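Local coordinates for glutathione S-transferase family protein (Pseudomonas putida, PDB 3LXZ) that probably catalyses the conjugation of reduced glutathione to a wide range of hydrophobic electrophiles, as a member of the glutathione S-transferase superfamily, at residues A88-L93 / Q151-D156. Numbering follows the deposited sequence.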
ATOM      1  N   ALA A  88       5.858 -12.508   5.812  1.00 15.48           N
ATOM      2  CA  ALA A  88       4.619 -11.739   5.815  1.00 16.21           C
ATOM      3  C   ALA A  88       4.641 -10.684   6.908  1.00 16.40           C
ATOM      4  O   ALA A  88       4.155  -9.569   6.687  1.00 15.15           O
ATOM      5  CB  ALA A  88       3.385 -12.672   5.952  1.00 16.17           C
ATOM      6  N   LYS A  89       5.269 -10.982   8.049  1.00 16.39           N
ATOM      7  CA  LYS A  89       5.392  -9.989   9.122  1.00 16.79           C
ATOM      8  C   LYS A  89       6.268  -8.807   8.703  1.00 16.18           C
ATOM      9  O   LYS A  89       5.927  -7.664   9.001  1.00 16.10           O
ATOM     10  CB  LYS A  89       5.920 -10.619  10.426  1.00 17.83           C
ATOM     11  CG  LYS A  89       4.865 -11.416  11.178  1.00 21.05           C
ATOM     12  CD  LYS A  89       3.670 -10.533  11.637  1.00 25.77           C
ATOM     13  CE  LYS A  89       4.080  -9.489  12.631  1.00 27.16           C
ATOM     14  NZ  LYS A  89       2.881  -8.961  13.379  1.00 27.35           N
ATOM     15  N   VAL A  90       7.348  -9.070   7.971  1.00 15.14           N
ATOM     16  CA  VAL A  90       8.159  -7.966   7.388  1.00 15.08           C
ATOM     17  C   VAL A  90       7.286  -7.130   6.471  1.00 15.00           C
ATOM     18  O   VAL A  90       7.276  -5.882   6.541  1.00 14.35           O
ATOM     19  CB  VAL A  90       9.329  -8.483   6.581  1.00 14.69           C
ATOM     20  CG1 VAL A  90       9.985  -7.343   5.749  1.00 15.45           C
ATOM     21  CG2 VAL A  90      10.363  -9.090   7.528  1.00 17.83           C
ATOM     22  N   ARG A  91       6.552  -7.814   5.592  1.00 14.05           N
ATOM     23  CA  ARG A  91       5.692  -7.101   4.637  1.00 15.23           C
ATOM     24  C   ARG A  91       4.556  -6.320   5.277  1.00 15.34           C
ATOM     25  O   ARG A  91       4.214  -5.225   4.805  1.00 14.72           O
ATOM     26  CB  ARG A  91       5.187  -8.045   3.565  1.00 15.64           C
ATOM     27  CG  ARG A  91       6.337  -8.481   2.647  1.00 16.11           C
ATOM     28  CD  ARG A  91       5.977  -9.638   1.748  1.00 18.84           C
ATOM     29  NE  ARG A  91       7.041  -9.881   0.793  1.00 17.41           N
ATOM     30  CZ  ARG A  91       7.616 -11.065   0.569  1.00 17.42           C
ATOM     31  NH1 ARG A  91       7.230 -12.149   1.217  1.00 18.52           N
ATOM     32  NH2 ARG A  91       8.592 -11.153  -0.320  1.00 21.47           N
ATOM     33  N   GLU A  92       3.955  -6.885   6.326  1.00 14.96           N
ATOM     34  CA  GLU A  92       2.972  -6.145   7.162  1.00 14.94           C
ATOM     35  C   GLU A  92       3.572  -4.853   7.752  1.00 15.17           C
ATOM     36  O   GLU A  92       3.008  -3.756   7.621  1.00 14.10           O
ATOM     37  CB  GLU A  92       2.395  -7.045   8.255  1.00 15.52           C
ATOM     38  CG  GLU A  92       1.314  -6.397   9.108  1.00 16.11           C
ATOM     39  CD  GLU A  92       1.084  -7.159  10.408  1.00 21.46           C
ATOM     40  OE1 GLU A  92       2.083  -7.587  11.056  1.00 22.42           O
ATOM     41  OE2 GLU A  92      -0.103  -7.330  10.794  1.00 21.46           O
ATOM     42  N   LEU A  93       4.720  -4.973   8.409  1.00 13.92           N
ATOM     43  CA  LEU A  93       5.405  -3.787   8.903  1.00 15.06           C
ATOM     44  C   LEU A  93       5.793  -2.755   7.825  1.00 14.14           C
ATOM     45  O   LEU A  93       5.580  -1.532   8.003  1.00 14.10           O
ATOM     46  CB  LEU A  93       6.650  -4.224   9.715  1.00 15.28           C
ATOM     47  CG  LEU A  93       6.273  -4.815  11.088  1.00 18.04           C
ATOM     48  CD1 LEU A  93       7.432  -5.667  11.660  1.00 16.49           C
ATOM     49  CD2 LEU A  93       5.877  -3.750  12.111  1.00 17.06           C
ATOM     50  N   GLN A 151      17.503  -9.014  12.378  1.00 22.31           N
ATOM     51  CA  GLN A 151      18.242  -8.864  11.101  1.00 22.63           C
ATOM     52  C   GLN A 151      17.663  -7.748  10.239  1.00 21.34           C
ATOM     53  O   GLN A 151      16.463  -7.511  10.268  1.00 20.24           O
ATOM     54  CB  GLN A 151      18.201 -10.153  10.273  1.00 23.74           C
ATOM     55  CG  GLN A 151      18.693 -11.425  10.982  1.00 29.78           C
ATOM     56  CD  GLN A 151      20.124 -11.766  10.619  1.00 37.55           C
ATOM     57  OE1 GLN A 151      21.078 -11.234  11.200  1.00 41.51           O
ATOM     58  NE2 GLN A 151      20.284 -12.652   9.644  1.00 40.17           N
ATOM     59  N   LEU A 152      18.523  -7.099   9.455  1.00 20.02           N
ATOM     60  CA  LEU A 152      18.090  -6.099   8.475  1.00 19.93           C
ATOM     61  C   LEU A 152      17.117  -6.753   7.476  1.00 18.76           C
ATOM     62  O   LEU A 152      17.403  -7.832   6.938  1.00 19.19           O
ATOM     63  CB  LEU A 152      19.306  -5.518   7.728  1.00 20.35           C
ATOM     64  CG  LEU A 152      18.967  -4.536   6.602  1.00 20.43           C
ATOM     65  CD1 LEU A 152      18.509  -3.294   7.258  1.00 20.36           C
ATOM     66  CD2 LEU A 152      20.186  -4.210   5.736  1.00 26.51           C
ATOM     67  N   THR A 153      15.961  -6.127   7.274  1.00 17.78           N
ATOM     68  CA  THR A 153      14.979  -6.600   6.276  1.00 15.96           C
ATOM     69  C   THR A 153      14.463  -5.423   5.464  1.00 15.99           C
ATOM     70  O   THR A 153      14.773  -4.275   5.781  1.00 15.91           O
ATOM     71  CB  THR A 153      13.746  -7.279   6.899  1.00 15.79           C
ATOM     72  OG1 THR A 153      12.966  -6.318   7.633  1.00 17.77           O
ATOM     73  CG2 THR A 153      14.135  -8.406   7.817  1.00 15.94           C
ATOM     74  N   LEU A 154      13.655  -5.716   4.424  1.00 15.83           N
ATOM     75  CA  LEU A 154      12.965  -4.693   3.662  1.00 15.45           C
ATOM     76  C   LEU A 154      12.243  -3.649   4.501  1.00 15.53           C
ATOM     77  O   LEU A 154      12.210  -2.462   4.148  1.00 16.45           O
ATOM     78  CB  LEU A 154      11.953  -5.344   2.696  1.00 16.11           C
ATOM     79  CG  LEU A 154      12.528  -6.437   1.788  1.00 13.79           C
ATOM     80  CD1 LEU A 154      11.405  -7.058   0.921  1.00 17.59           C
ATOM     81  CD2 LEU A 154      13.672  -5.940   0.901  1.00 16.79           C
ATOM     82  N   ALA A 155      11.632  -4.077   5.586  1.00 15.69           N
ATOM     83  CA  ALA A 155      10.920  -3.108   6.407  1.00 15.70           C
ATOM     84  C   ALA A 155      11.833  -2.026   6.975  1.00 17.12           C
ATOM     85  O   ALA A 155      11.362  -0.903   7.203  1.00 16.71           O
ATOM     86  CB  ALA A 155      10.148  -3.802   7.529  1.00 15.61           C
ATOM     87  N   ASP A 156      13.124  -2.336   7.178  1.00 16.34           N
ATOM     88  CA  ASP A 156      14.062  -1.318   7.674  1.00 16.55           C
ATOM     89  C   ASP A 156      14.370  -0.244   6.652  1.00 16.55           C
ATOM     90  O   ASP A 156      14.705   0.866   7.029  1.00 16.89           O
ATOM     91  CB  ASP A 156      15.354  -1.982   8.144  1.00 16.98           C
ATOM     92  CG  ASP A 156      15.113  -2.891   9.303  1.00 16.32           C
ATOM     93  OD1 ASP A 156      14.745  -2.348  10.393  1.00 16.03           O
ATOM     94  OD2 ASP A 156      15.247  -4.118   9.136  1.00 17.24           O
TER
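Thr153 N donates to the anti lone pair of Asp156 OD2 at 2.8 Å, in a nearly straight bond (165° at the hydrogen). The return bond is weak and bent: Ala155 N reaches Thr153 OG1 at 3.3 Å and 132°. The Thr153 hydroxyl lies between its backbone N and carbonyl carbon (chi1 67°), and this turns it back over the first turn of helix 154-174. Together Thr153 and Asp156 make a capping box, the N-capping box known from the C-terminal helical domain of glutathione S-transferases. Asp156 OD1 takes Val147 N, which ties the preceding loop to the same cap.

Val90, on helix 84-106, packs on this helix start. Both its methyls lie against Thr153 OG1, CG1 at 3.7 Å. CG1 also touches Leu154 CB and Ala155 CB. The CA atoms of Val90 and Ala155 are 5.7 Å apart, the nearest CA pair between the two segments. Ala155 CB lies 3.7 Å from Val90 O. One turn on, Leu93 CB meets Ala155 CB at 4.1 Å. All five touching residues are buried. The Leu154 side chain also packs on Leu67 and Asp68 of helix 63-73, in the thioredoxin-like domain. On helix 84-106, Glu92 OE2 is hydrogen-bonded to Ser61 OG of the second subunit.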